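Local structure of Hpy188I (Helicobacter pylori, 3OQG) at residues Leu44-Pro49 / Asn59-Lys64; Met66-Leu71 / Ala133-Gln138; Tyr73-Gln78 / Val129-Phe134. The protein cuts double-stranded DNA as a restriction endonuclease of the GIY-YIG nuclease family, gripping its substrate as a pair of subunits. All coordinates share one frame; numbering follows the deposited sequence.

Contact 1 of 3, residues Leu44-Pro49 / Asn59-Lys64; sequences LCELVP and NAIDEK
Glu46 and Asn59 face each other as a hydrogen-bonded antiparallel pair: Glu46 N donates a hydrogen bond to Asn59 O (3.0 Å), and Asn59 N donates one to Glu46 O (2.8 Å). Their side chains leave the same face of the sheet side by side, and Asn59 ND2 donates to Glu46 OE1 at 2.8 Å. The donor uses an N-H in its amide plane, the acceptor its anti lone pair, and the carboxylate and amide are turned 52° apart. A carboxylate beside an amide suits this partly exposed face. Ile61 slants across the stem of Glu46, its CD1 3.9 Å from Glu46 CG.

Past the non-hydrogen-bonded pair Cys45-Ala60 the ladder ends in a fork. Leu44 O accepts from both Asp62 N (2.9 Å) and Ile61 N (3.1 Å), which approach from one face of its carbonyl plane; the bond from Asp62 is nearly straight at 173°, that from Ile61 more bent. Leu44 CB points away from residues 59-64, but chi1 near 178° brings CD1 back to meet Asp62 CB, the side chains crossing at about a right angle.

Further out, Glu46 OE2 is held by Gln130 NE2, so both carboxylate oxygens are engaged, while Asp62 forms a salt bridge with Lys64 and a hydrogen bond with Asn65. On the flank toward strand 129-134, Leu44 and Cys45 make a classic beta bulge opposite Val131. Strands 42-50 and 55-60 themselves form a beta hairpin, whose second strand gives way to an inverse gamma turn centred on Asp62.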
loop_
_atom_site.group_PDB
_atom_site.type_symbol
_atom_site.label_atom_id
_atom_site.label_comp_id
_atom_site.label_asym_id
_atom_site.label_seq_id
_atom_site.Cartn_x
_atom_site.Cartn_y
_atom_site.Cartn_z
ATOM N N LEU A 44 21.901 1.777 -7.900
ATOM C CA LEU A 44 21.154 0.634 -8.433
ATOM C C LEU A 44 20.801 0.801 -9.902
ATOM O O LEU A 44 20.971 -0.123 -10.687
ATOM C CB LEU A 44 19.884 0.415 -7.595
ATOM C CG LEU A 44 18.960 -0.720 -8.047
ATOM C CD1 LEU A 44 19.661 -2.073 -8.038
ATOM C CD2 LEU A 44 17.671 -0.730 -7.194
ATOM N N CYS A 45 20.301 1.979 -10.273
ATOM C CA CYS A 45 19.862 2.249 -11.636
ATOM C C CYS A 45 19.622 3.739 -11.770
ATOM O O CYS A 45 19.768 4.492 -10.800
ATOM C CB CYS A 45 18.570 1.483 -11.961
ATOM S SG CYS A 45 17.123 1.884 -10.970
ATOM N N GLU A 46 19.271 4.157 -12.972
ATOM C CA GLU A 46 18.833 5.516 -13.224
ATOM C C GLU A 46 17.475 5.431 -13.869
ATOM O O GLU A 46 17.169 4.451 -14.589
ATOM C CB GLU A 46 19.783 6.250 -14.164
ATOM C CG GLU A 46 21.041 6.685 -13.529
ATOM C CD GLU A 46 22.024 7.207 -14.519
ATOM O OE1 GLU A 46 22.261 6.503 -15.547
ATOM O OE2 GLU A 46 22.563 8.314 -14.272
ATOM N N LEU A 47 16.676 6.462 -13.617
ATOM C CA LEU A 47 15.380 6.644 -14.271
ATOM C C LEU A 47 15.490 7.779 -15.292
ATOM O O LEU A 47 15.958 8.880 -14.971
ATOM C CB LEU A 47 14.290 6.990 -13.252
ATOM C CG LEU A 47 14.216 6.077 -12.012
ATOM C CD1 LEU A 47 13.072 6.476 -11.065
ATOM C CD2 LEU A 47 14.134 4.601 -12.445
ATOM N N VAL A 48 15.057 7.487 -16.508
ATOM C CA VAL A 48 15.129 8.439 -17.604
ATOM C C VAL A 48 13.733 8.902 -18.007
ATOM O O VAL A 48 12.929 8.083 -18.489
ATOM C CB VAL A 48 15.795 7.800 -18.826
ATOM C CG1 VAL A 48 15.943 8.844 -19.912
ATOM C CG2 VAL A 48 17.142 7.163 -18.453
ATOM N N PRO A 49 13.415 10.200 -17.803
ATOM C CA PRO A 49 12.096 10.679 -18.203
ATOM C C PRO A 49 11.903 10.600 -19.688
ATOM O O PRO A 49 12.814 10.949 -20.467
ATOM C CB PRO A 49 12.102 12.153 -17.763
ATOM C CG PRO A 49 13.087 12.195 -16.713
ATOM C CD PRO A 49 14.168 11.278 -17.130
ATOM N N ASN A 59 17.608 2.691 -16.714
ATOM C CA ASN A 59 18.971 2.309 -17.074
ATOM C C ASN A 59 19.473 1.437 -15.935
ATOM O O ASN A 59 19.768 1.951 -14.876
ATOM C CB ASN A 59 19.884 3.527 -17.191
ATOM C CG ASN A 59 21.363 3.156 -17.291
ATOM O OD1 ASN A 59 21.711 2.195 -17.968
ATOM N ND2 ASN A 59 22.236 3.947 -16.669
ATOM N N ALA A 60 19.544 0.124 -16.158
ATOM C CA ALA A 60 20.018 -0.809 -15.136
ATOM C C ALA A 60 21.509 -0.610 -14.885
ATOM O O ALA A 60 22.295 -0.571 -15.828
ATOM C CB ALA A 60 19.756 -2.269 -15.565
ATOM N N ILE A 61 21.904 -0.530 -13.623
ATOM C CA ILE A 61 23.314 -0.324 -13.282
ATOM C C ILE A 61 23.861 -1.510 -12.498
ATOM O O ILE A 61 24.786 -2.182 -12.969
ATOM C CB ILE A 61 23.553 1.042 -12.562
ATOM C CG1 ILE A 61 23.257 2.200 -13.519
ATOM C CG2 ILE A 61 24.999 1.148 -12.077
ATOM C CD1 ILE A 61 23.314 3.581 -12.861
ATOM N N ASP A 62 23.266 -1.778 -11.339
ATOM C CA ASP A 62 23.641 -2.895 -10.463
ATOM C C ASP A 62 22.850 -4.118 -10.946
ATOM O O ASP A 62 21.849 -4.513 -10.341
ATOM C CB ASP A 62 23.324 -2.519 -9.019
ATOM C CG ASP A 62 23.872 -3.501 -8.009
ATOM O OD1 ASP A 62 24.486 -4.517 -8.412
ATOM O OD2 ASP A 62 23.654 -3.252 -6.807
ATOM N N GLU A 63 23.307 -4.696 -12.058
ATOM C CA GLU A 63 22.540 -5.723 -12.785
ATOM C C GLU A 63 22.161 -6.933 -11.922
ATOM O O GLU A 63 21.053 -7.458 -12.043
ATOM C CB GLU A 63 23.274 -6.177 -14.071
ATOM C CG GLU A 63 22.878 -5.384 -15.319
ATOM C CD GLU A 63 23.651 -5.774 -16.590
ATOM O OE1 GLU A 63 24.005 -6.956 -16.762
ATOM O OE2 GLU A 63 23.895 -4.888 -17.434
ATOM N N LYS A 64 23.071 -7.366 -11.056
ATOM C CA LYS A 64 22.820 -8.511 -10.196
ATOM C C LYS A 64 21.692 -8.266 -9.180
ATOM O O LYS A 64 21.146 -9.235 -8.647
ATOM C CB LYS A 64 24.096 -8.930 -9.473
ATOM C CG LYS A 64 24.501 -7.999 -8.338
ATOM C CD LYS A 64 25.878 -8.288 -7.781
ATOM C CE LYS A 64 26.101 -7.503 -6.499
ATOM N NZ LYS A 64 25.749 -6.049 -6.653
#

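Contact 2 of 3, residues Met66-Leu71 / Ala133-Gln138; sequences MKNEGL and AFFPEQ
A G1 beta bulge, Gly70 and Leu71 opposite Ser87, opens strand 71-77, and the chain leaving strand 129-134 packs against it. The Phe135 ring lies between Leu71 and Asn68. Leu71 CB sits over one face in a CH-pi contact, 4.0 Å from the centroid, and the Asn68 stem approaches too, its CB 3.4 Å from Phe135 CE1. With CG beside the backbone N (chi1 -65°), the phenyl is carried back toward the loop.

Leu71 CD1 reaches Ala133 CB at 3.8 Å; the small methyl leaves room for the branch. On the backbone, Leu71 CA approaches Phe134 O at 3.2 Å as a CA-H...O contact. Gly70 has phi and psi both near 90°, where a side chain would press on the preceding carbonyl.

A water joins several of the polar groups. It lies 2.7 Å from Gly70 O and 2.8 Å from Pro136 O, and accepts from Gln138 NE2, whose extended chain carries the amide to the loop. Phe134 and Pro136, next to the ring of Phe135, pack on Phe144 and Leu143 of the second subunit. The arrangement is that of a G1 bulge at the end of two central strands, beside the dimer interface.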
loop_
_atom_site.group_PDB
_atom_site.type_symbol
_atom_site.label_atom_id
_atom_site.label_comp_id
_atom_site.label_asym_id
_atom_site.label_seq_id
_atom_site.Cartn_x
_atom_site.Cartn_y
_atom_site.Cartn_z
HETATM N N MSE A 66 18.906 -6.133 -9.909
HETATM C CA MSE A 66 17.714 -5.626 -10.579
HETATM C C MSE A 66 16.455 -6.469 -10.343
HETATM O O MSE A 66 15.344 -5.952 -10.470
HETATM C CB MSE A 66 17.965 -5.464 -12.085
HETATM C CG MSE A 66 18.989 -4.402 -12.405
HETATM SE SE MSE A 66 18.538 -2.608 -11.774
HETATM C CE MSE A 66 16.794 -2.344 -12.688
ATOM N N LYS A 67 16.622 -7.756 -10.043
ATOM C CA LYS A 67 15.478 -8.629 -9.726
ATOM C C LYS A 67 15.363 -8.926 -8.206
ATOM O O LYS A 67 14.498 -9.683 -7.783
ATOM C CB LYS A 67 15.504 -9.912 -10.595
ATOM C CG LYS A 67 15.254 -9.631 -12.107
ATOM C CD LYS A 67 15.213 -10.908 -13.011
ATOM C CE LYS A 67 14.656 -10.577 -14.420
ATOM N NZ LYS A 67 14.449 -11.775 -15.328
ATOM N N ASN A 68 16.238 -8.312 -7.406
ATOM C CA ASN A 68 16.201 -8.436 -5.944
ATOM C C ASN A 68 14.995 -7.713 -5.353
ATOM O O ASN A 68 14.694 -6.590 -5.743
ATOM C CB ASN A 68 17.471 -7.862 -5.309
ATOM C CG ASN A 68 18.524 -8.917 -5.022
ATOM O OD1 ASN A 68 18.519 -10.004 -5.598
ATOM N ND2 ASN A 68 19.441 -8.590 -4.120
ATOM N N GLU A 69 14.332 -8.362 -4.397
ATOM C CA GLU A 69 13.087 -7.849 -3.791
ATOM C C GLU A 69 13.324 -7.343 -2.376
ATOM O O GLU A 69 14.030 -7.989 -1.612
ATOM C CB GLU A 69 12.076 -8.991 -3.718
ATOM C CG GLU A 69 11.733 -9.593 -5.045
ATOM C CD GLU A 69 10.662 -10.649 -4.944
ATOM O OE1 GLU A 69 10.850 -11.621 -4.177
ATOM O OE2 GLU A 69 9.634 -10.500 -5.634
ATOM N N GLY A 70 12.700 -6.227 -1.995
ATOM C CA GLY A 70 12.806 -5.714 -0.640
ATOM C C GLY A 70 13.970 -4.758 -0.502
ATOM O O GLY A 70 15.103 -5.166 -0.200
ATOM N N LEU A 71 13.704 -3.482 -0.754
ATOM C CA LEU A 71 14.745 -2.459 -0.727
ATOM C C LEU A 71 14.212 -1.139 -0.172
ATOM O O LEU A 71 13.011 -0.850 -0.237
ATOM C CB LEU A 71 15.320 -2.207 -2.128
ATOM C CG LEU A 71 14.429 -1.561 -3.202
ATOM C CD1 LEU A 71 15.293 -0.885 -4.318
ATOM C CD2 LEU A 71 13.506 -2.618 -3.781
ATOM N N ALA A 133 20.221 2.288 -3.544
ATOM C CA ALA A 133 19.408 1.277 -2.860
ATOM C C ALA A 133 20.145 0.576 -1.749
ATOM O O ALA A 133 21.371 0.403 -1.802
ATOM C CB ALA A 133 18.922 0.241 -3.843
ATOM N N PHE A 134 19.351 0.099 -0.796
ATOM C CA PHE A 134 19.803 -0.727 0.320
ATOM C C PHE A 134 18.849 -1.894 0.406
ATOM O O PHE A 134 17.628 -1.673 0.440
ATOM C CB PHE A 134 19.725 0.089 1.598
ATOM C CG PHE A 134 19.796 -0.743 2.852
ATOM C CD1 PHE A 134 20.917 -1.500 3.131
ATOM C CD2 PHE A 134 18.731 -0.762 3.754
ATOM C CE1 PHE A 134 20.988 -2.278 4.286
ATOM C CE2 PHE A 134 18.804 -1.532 4.910
ATOM C CZ PHE A 134 19.934 -2.288 5.171
ATOM N N PHE A 135 19.385 -3.124 0.411
ATOM C CA PHE A 135 18.571 -4.334 0.479
ATOM C C PHE A 135 18.767 -4.953 1.874
ATOM O O PHE A 135 19.813 -5.557 2.132
ATOM C CB PHE A 135 18.968 -5.334 -0.613
ATOM C CG PHE A 135 18.700 -4.859 -2.008
ATOM C CD1 PHE A 135 17.508 -5.180 -2.644
ATOM C CD2 PHE A 135 19.630 -4.090 -2.688
ATOM C CE1 PHE A 135 17.248 -4.736 -3.922
ATOM C CE2 PHE A 135 19.372 -3.639 -3.975
ATOM C CZ PHE A 135 18.174 -3.965 -4.586
ATOM N N PRO A 136 17.809 -4.738 2.799
ATOM C CA PRO A 136 17.954 -5.332 4.132
ATOM C C PRO A 136 17.985 -6.842 4.124
ATOM O O PRO A 136 17.445 -7.480 3.223
ATOM C CB PRO A 136 16.713 -4.846 4.882
ATOM C CG PRO A 136 15.794 -4.334 3.880
ATOM C CD PRO A 136 16.591 -3.910 2.704
ATOM N N GLU A 137 18.643 -7.420 5.121
ATOM C CA GLU A 137 18.605 -8.863 5.298
ATOM C C GLU A 137 17.180 -9.269 5.625
ATOM O O GLU A 137 16.473 -8.557 6.349
ATOM C CB GLU A 137 19.537 -9.312 6.423
ATOM C CG GLU A 137 21.011 -9.048 6.159
ATOM C CD GLU A 137 21.893 -9.588 7.262
ATOM O OE1 GLU A 137 21.447 -10.517 7.970
ATOM O OE2 GLU A 137 23.024 -9.082 7.420
ATOM N N GLN A 138 16.758 -10.405 5.082
ATOM C CA GLN A 138 15.406 -10.889 5.281
ATOM C C GLN A 138 15.405 -11.987 6.339
ATOM O O GLN A 138 16.174 -12.931 6.249
ATOM C CB GLN A 138 14.853 -11.430 3.975
ATOM C CG GLN A 138 14.844 -10.399 2.845
ATOM C CD GLN A 138 14.396 -10.990 1.534
ATOM O OE1 GLN A 138 14.293 -12.215 1.396
ATOM N NE2 GLN A 138 14.160 -10.136 0.548
HETATM O O HOH W 1 13.070 -11.991 -1.557
HETATM O O HOH W 2 15.507 -7.379 1.263
#

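Contact 3 of 3, residues Tyr73-Gln78 / Val129-Phe134; sequences YVFVIQ and VQVYAF
Four backbone hydrogen bonds join residues 73-77 to 129-134. Val74 and Tyr132 form one hydrogen-bonded antiparallel pair, with Val74 N to Tyr132 O at 2.8 Å and Tyr132 N to Val74 O at 3.0 Å; Val76 and Gln130 form the next. All four donors lie in the carbonyl planes of their acceptors. At the non-hydrogen-bonded positions the CA-H groups also turn to the carbonyls, as where Tyr73 CA comes within 3.2 Å of Tyr132 O. The strand axes approach to 4.6 Å and run 161° apart.

Apolar packing divides between the two faces. On the face of Tyr73, Phe75 and Val131, the Phe75 ring lies alongside Val131, with CE1 3.7 Å from Val131 CG2 and the other methyl, CG1, in the ring plane at its edge. Phe75 CB rests on Val129 CG1 at 3.8 Å, and Tyr73 CE2 lies over one ring face. Beta-branched valines suit this extended backbone and fill the spaces beside the rings. Tyr73 CG is placed between the backbone N and the carbonyl carbon (chi1 60°), which carries the phenol away from strand 129-134; its hydroxyl is hydrogen-bonded to that of Tyr98. On the other face, Val76 CG2 packs obliquely on Tyr132 CD2, and Tyr32 stacks on the Tyr132 ring.

At the Gln78 end, Gln130 bends at chi2 (70°), and a water donates to its OE1 at 2.8 Å while accepting from Gln78 N. Gln130 NE2 is hydrogen-bonded to Glu46.

The chemistry implies a largely apolar, regularly bonded pair of strands, from which the Tyr73 side chain packs on a DNA phosphate and lies about 5 Å from the side chain of His86, a calcium ligand of this enzyme.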
loop_
_atom_site.group_PDB
_atom_site.type_symbol
_atom_site.label_atom_id
_atom_site.label_comp_id
_atom_site.label_asym_id
_atom_site.label_seq_id
_atom_site.Cartn_x
_atom_site.Cartn_y
_atom_site.Cartn_z
ATOM N N TYR A 73 15.029 2.743 -1.210
ATOM C CA TYR A 73 15.656 3.505 -2.288
ATOM C C TYR A 73 15.644 4.999 -2.039
ATOM O O TYR A 73 14.810 5.520 -1.275
ATOM C CB TYR A 73 15.010 3.187 -3.638
ATOM C CG TYR A 73 13.541 3.506 -3.710
ATOM C CD1 TYR A 73 12.594 2.533 -3.475
ATOM C CD2 TYR A 73 13.103 4.792 -4.043
ATOM C CE1 TYR A 73 11.216 2.826 -3.548
ATOM C CE2 TYR A 73 11.768 5.093 -4.155
ATOM C CZ TYR A 73 10.825 4.125 -3.894
ATOM O OH TYR A 73 9.497 4.427 -3.968
ATOM N N VAL A 74 16.597 5.683 -2.673
ATOM C CA VAL A 74 16.712 7.132 -2.629
ATOM C C VAL A 74 16.809 7.609 -4.064
ATOM O O VAL A 74 17.648 7.118 -4.812
ATOM C CB VAL A 74 17.969 7.600 -1.837
ATOM C CG1 VAL A 74 17.975 9.154 -1.663
ATOM C CG2 VAL A 74 18.036 6.877 -0.462
ATOM N N PHE A 75 15.911 8.517 -4.443
ATOM C CA PHE A 75 15.912 9.184 -5.742
ATOM C C PHE A 75 16.702 10.472 -5.600
ATOM O O PHE A 75 16.367 11.340 -4.773
ATOM C CB PHE A 75 14.484 9.532 -6.173
ATOM C CG PHE A 75 13.664 8.364 -6.686
ATOM C CD1 PHE A 75 14.161 7.060 -6.739
ATOM C CD2 PHE A 75 12.354 8.579 -7.093
ATOM C CE1 PHE A 75 13.397 6.002 -7.250
ATOM C CE2 PHE A 75 11.580 7.522 -7.590
ATOM C CZ PHE A 75 12.099 6.239 -7.653
ATOM N N VAL A 76 17.734 10.606 -6.421
ATOM C CA VAL A 76 18.625 11.765 -6.357
ATOM C C VAL A 76 18.626 12.439 -7.718
ATOM O O VAL A 76 18.801 11.780 -8.759
ATOM C CB VAL A 76 20.047 11.337 -5.943
ATOM C CG1 VAL A 76 21.025 12.542 -5.909
ATOM C CG2 VAL A 76 19.990 10.643 -4.602
ATOM N N ILE A 77 18.454 13.753 -7.718
ATOM C CA ILE A 77 18.397 14.536 -8.953
ATOM C C ILE A 77 19.390 15.681 -8.831
ATOM O O ILE A 77 19.264 16.523 -7.936
ATOM C CB ILE A 77 16.991 15.107 -9.221
ATOM C CG1 ILE A 77 15.941 14.000 -9.210
ATOM C CG2 ILE A 77 17.003 15.931 -10.542
ATOM C CD1 ILE A 77 14.490 14.501 -9.343
ATOM N N GLN A 78 20.373 15.709 -9.725
ATOM C CA GLN A 78 21.469 16.684 -9.650
ATOM C C GLN A 78 21.994 16.824 -8.222
ATOM O O GLN A 78 22.108 17.933 -7.683
ATOM C CB GLN A 78 21.031 18.034 -10.220
ATOM C CG GLN A 78 20.863 18.012 -11.723
ATOM C CD GLN A 78 20.643 19.387 -12.309
ATOM O OE1 GLN A 78 20.958 20.401 -11.689
ATOM N NE2 GLN A 78 20.123 19.427 -13.527
ATOM N N VAL A 129 17.345 10.564 -13.116
ATOM C CA VAL A 129 17.317 10.369 -11.681
ATOM C C VAL A 129 18.217 9.211 -11.311
ATOM O O VAL A 129 18.076 8.119 -11.857
ATOM C CB VAL A 129 15.881 10.028 -11.205
ATOM C CG1 VAL A 129 15.827 9.862 -9.725
ATOM C CG2 VAL A 129 14.897 11.067 -11.697
ATOM N N GLN A 130 19.144 9.429 -10.387
ATOM C CA GLN A 130 19.929 8.342 -9.853
ATOM C C GLN A 130 19.150 7.672 -8.725
ATOM O O GLN A 130 18.597 8.366 -7.829
ATOM C CB GLN A 130 21.303 8.819 -9.382
ATOM C CG GLN A 130 22.245 9.225 -10.514
ATOM C CD GLN A 130 21.844 10.512 -11.219
ATOM O OE1 GLN A 130 21.622 11.527 -10.570
ATOM N NE2 GLN A 130 21.718 10.468 -12.544
ATOM N N VAL A 131 19.156 6.338 -8.730
ATOM C CA VAL A 131 18.491 5.550 -7.712
ATOM C C VAL A 131 19.538 4.760 -6.927
ATOM O O VAL A 131 20.193 3.897 -7.477
ATOM C CB VAL A 131 17.459 4.571 -8.269
ATOM C CG1 VAL A 131 16.693 3.882 -7.116
ATOM C CG2 VAL A 131 16.485 5.298 -9.215
ATOM N N TYR A 132 19.688 5.109 -5.661
ATOM C CA TYR A 132 20.551 4.373 -4.726
ATOM C C TYR A 132 19.694 3.464 -3.873
ATOM O O TYR A 132 18.554 3.816 -3.524
ATOM C CB TYR A 132 21.352 5.345 -3.851
ATOM C CG TYR A 132 22.316 6.243 -4.584
ATOM C CD1 TYR A 132 23.672 5.913 -4.701
ATOM C CD2 TYR A 132 21.906 7.450 -5.124
ATOM C CE1 TYR A 132 24.576 6.752 -5.363
ATOM C CE2 TYR A 132 22.798 8.263 -5.819
ATOM C CZ TYR A 132 24.137 7.919 -5.914
ATOM O OH TYR A 132 25.022 8.763 -6.555
ATOM N N ALA A 133 20.221 2.288 -3.544
ATOM C CA ALA A 133 19.408 1.277 -2.860
ATOM C C ALA A 133 20.145 0.576 -1.749
ATOM O O ALA A 133 21.371 0.403 -1.802
ATOM C CB ALA A 133 18.922 0.241 -3.843
ATOM N N PHE A 134 19.351 0.099 -0.796
ATOM C CA PHE A 134 19.803 -0.727 0.320
ATOM C C PHE A 134 18.849 -1.894 0.406
ATOM O O PHE A 134 17.628 -1.673 0.440
ATOM C CB PHE A 134 19.725 0.089 1.598
ATOM C CG PHE A 134 19.796 -0.743 2.852
ATOM C CD1 PHE A 134 20.917 -1.500 3.131
ATOM C CD2 PHE A 134 18.731 -0.762 3.754
ATOM C CE1 PHE A 134 20.988 -2.278 4.286
ATOM C CE2 PHE A 134 18.804 -1.532 4.910
ATOM C CZ PHE A 134 19.934 -2.288 5.171
HETATM O O HOH W 3 20.445 13.753 -11.783
#

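Overall arrangement
All three contacts belong to the five-stranded antiparallel sheet, ordered 55-60, 42-50, 129-134, 71-77, 80-87. Contact 1 ties its first two strands, and contact 3 the third and fourth, with centres about 10 Å apart; backbone hydrogen bonds from Leu44 and Leu47 to Val131 and Val129 cross the seam. Contact 2, about 14 Å from each centre, lies at the ends of strands 129-134 and 71-77 and shares Ala133 and Phe134 with contact 3. Along the chain contact 1 closes first; strand 129-134, three helices later, completes the other two. Leu44 CD2 packs on Leu71 and Ala133. Contacts 2 and 3 thus place central strands near DNA and His86, whose side chain lies about 6 Å from that of Leu71.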